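Local coordinates for protein ParA (Salmonella enterica subsp. enterica serovar Newport str. SL317, PDB 3EZ9) that probably binds and hydrolyses ATP as a Walker-type partition ATPase with a helix-turn-helix domain, serving the segregation of low-copy plasmids to daughter cells, at residues N231-L236 with L263-A268. Sequence-based numbering, arbitrary orientation.
Sequences NQYEIL and LLNGLA. Unlike the reference sequence in segment 231-236: Asn231 (reference Lys), Gln232 (reference Pro), Tyr233 (reference Ser), Ile235 (reference Val). With MG (magnesium ion), chain C.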
loop_
_atom_site.group_PDB
_atom_site.type_symbol
_atom_site.label_atom_id
_atom_site.label_comp_id
_atom_site.label_asym_id
_atom_site.label_seq_id
_atom_site.Cartn_x
_atom_site.Cartn_y
_atom_site.Cartn_z
ATOM N N ASN A 231 13.650 12.099 -23.349
ATOM C CA ASN A 231 12.391 11.351 -23.306
ATOM C C ASN A 231 11.991 11.112 -21.832
ATOM O O ASN A 231 12.799 10.683 -21.011
ATOM C CB ASN A 231 12.594 10.035 -24.044
ATOM C CG ASN A 231 11.333 9.241 -24.196
ATOM O OD1 ASN A 231 10.737 9.187 -25.270
ATOM N ND2 ASN A 231 10.927 8.600 -23.130
ATOM N N GLN A 232 10.745 11.418 -21.491
ATOM C CA GLN A 232 10.251 11.262 -20.121
ATOM C C GLN A 232 10.270 9.845 -19.531
ATOM O O GLN A 232 10.117 9.676 -18.334
ATOM C CB GLN A 232 8.837 11.807 -20.024
ATOM C CG GLN A 232 7.904 11.161 -21.000
ATOM C CD GLN A 232 6.462 11.437 -20.687
ATOM O OE1 GLN A 232 5.596 11.333 -21.559
ATOM N NE2 GLN A 232 6.184 11.764 -19.437
ATOM N N TYR A 233 10.439 8.830 -20.365
ATOM C CA TYR A 233 10.507 7.448 -19.889
ATOM C C TYR A 233 11.909 6.802 -20.010
ATOM O O TYR A 233 12.092 5.629 -19.665
ATOM C CB TYR A 233 9.477 6.601 -20.626
ATOM C CG TYR A 233 8.081 7.096 -20.407
ATOM C CD1 TYR A 233 7.153 7.110 -21.447
ATOM C CD2 TYR A 233 7.688 7.567 -19.157
ATOM C CE1 TYR A 233 5.866 7.583 -21.251
ATOM C CE2 TYR A 233 6.396 8.047 -18.939
ATOM C CZ TYR A 233 5.489 8.048 -19.992
ATOM O OH TYR A 233 4.213 8.503 -19.774
ATOM N N GLU A 234 12.899 7.557 -20.485
ATOM C CA GLU A 234 14.240 7.007 -20.594
ATOM C C GLU A 234 15.098 7.676 -19.568
ATOM O O GLU A 234 16.316 7.470 -19.532
ATOM C CB GLU A 234 14.850 7.274 -21.962
ATOM C CG GLU A 234 14.091 6.695 -23.136
ATOM C CD GLU A 234 14.729 7.120 -24.428
ATOM O OE1 GLU A 234 14.979 8.334 -24.529
ATOM O OE2 GLU A 234 14.989 6.278 -25.323
ATOM N N ILE A 235 14.472 8.478 -18.715
ATOM C CA ILE A 235 15.247 9.208 -17.713
ATOM C C ILE A 235 15.893 8.382 -16.597
ATOM O O ILE A 235 16.922 8.781 -16.076
ATOM C CB ILE A 235 14.402 10.370 -17.138
ATOM C CG1 ILE A 235 14.012 11.302 -18.287
ATOM C CG2 ILE A 235 15.181 11.137 -16.082
ATOM C CD1 ILE A 235 13.034 12.316 -17.900
ATOM N N LEU A 236 15.295 7.247 -16.231
ATOM C CA LEU A 236 15.873 6.387 -15.197
ATOM C C LEU A 236 17.143 5.788 -15.793
ATOM O O LEU A 236 18.177 5.785 -15.145
ATOM C CB LEU A 236 14.924 5.234 -14.812
ATOM C CG LEU A 236 14.964 4.602 -13.402
ATOM C CD1 LEU A 236 14.655 3.144 -13.490
ATOM C CD2 LEU A 236 16.286 4.790 -12.739
ATOM N N LEU A 263 6.899 4.310 -12.460
ATOM C CA LEU A 263 6.695 2.874 -12.730
ATOM C C LEU A 263 7.021 2.537 -14.181
ATOM O O LEU A 263 7.428 1.428 -14.495
ATOM C CB LEU A 263 5.238 2.498 -12.406
ATOM C CG LEU A 263 4.610 1.100 -12.459
ATOM C CD1 LEU A 263 4.438 0.644 -13.879
ATOM C CD2 LEU A 263 5.472 0.135 -11.688
ATOM N N LEU A 264 6.835 3.506 -15.062
ATOM C CA LEU A 264 7.114 3.322 -16.469
ATOM C C LEU A 264 8.617 3.440 -16.725
ATOM O O LEU A 264 9.170 2.798 -17.624
ATOM C CB LEU A 264 6.350 4.360 -17.269
ATOM C CG LEU A 264 4.876 4.034 -17.500
ATOM C CD1 LEU A 264 4.199 5.261 -18.125
ATOM C CD2 LEU A 264 4.723 2.803 -18.421
ATOM N N ASN A 265 9.277 4.276 -15.936
ATOM C CA ASN A 265 10.701 4.436 -16.085
ATOM C C ASN A 265 11.363 3.117 -15.710
ATOM O O ASN A 265 12.333 2.698 -16.347
ATOM C CB ASN A 265 11.204 5.587 -15.213
ATOM C CG ASN A 265 11.356 6.895 -15.998
ATOM O OD1 ASN A 265 12.404 7.171 -16.584
ATOM N ND2 ASN A 265 10.304 7.691 -16.021
ATOM N N GLY A 266 10.824 2.440 -14.702
ATOM C CA GLY A 266 11.401 1.174 -14.301
ATOM C C GLY A 266 11.203 0.105 -15.361
ATOM O O GLY A 266 12.085 -0.690 -15.645
ATOM N N LEU A 267 10.032 0.083 -15.969
ATOM C CA LEU A 267 9.755 -0.914 -16.976
ATOM C C LEU A 267 10.541 -0.716 -18.254
ATOM O O LEU A 267 10.710 -1.653 -19.028
ATOM C CB LEU A 267 8.262 -0.925 -17.309
ATOM C CG LEU A 267 7.255 -1.431 -16.275
ATOM C CD1 LEU A 267 5.916 -1.585 -16.975
ATOM C CD2 LEU A 267 7.684 -2.770 -15.702
ATOM N N ALA A 268 11.018 0.496 -18.493
ATOM C CA ALA A 268 11.750 0.768 -19.731
ATOM C C ALA A 268 13.247 0.603 -19.559
ATOM O O ALA A 268 13.979 0.452 -20.543
ATOM C CB ALA A 268 11.449 2.175 -20.227
HETATM MG MG MG C . 14.305 5.484 -27.374
#
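Asn265, on helix 261-269 of the P-loop NTPase fold (AAA domain) of ParA, pushes its amide into the type I turn Asn231-Glu234 that leads into helix 235-241. The helices before and after strand 250-255 of the central sheet meet here. From the backbone outward, CB of Asn265 packs on CB of Leu236 (3.8 Å), and CG lies beside the carbonyls of Gln232 and Tyr233. Asn265 OD1 accepts a hydrogen bond from Leu236 N (2.9 Å), the donor tilted 27° from the carbonyl plane, at the first turn of helix 235-241, just past the N-cap Glu234. Asn265 ND2 donates to Gln232 O (3.1 Å), in that carbonyl's plane, and also to Pro261 O; Gln232 O takes a second bond from Trp219 NE1. The buried amide is thus bonded at both ends, which should fix its rotation. ND2 also sits at the edge of the Tyr233 ring, whose plane is turned 72° from the amide. CB of Glu234 is directed away from helix 261-269, and its OE2 binds a magnesium ion. With CG beside its backbone N (chi1 -60°), Tyr233 lies alongside Leu264, while Gln232 CG covers one ring face. Leu264 CD1 reaches Tyr233 CZ at 3.6 Å.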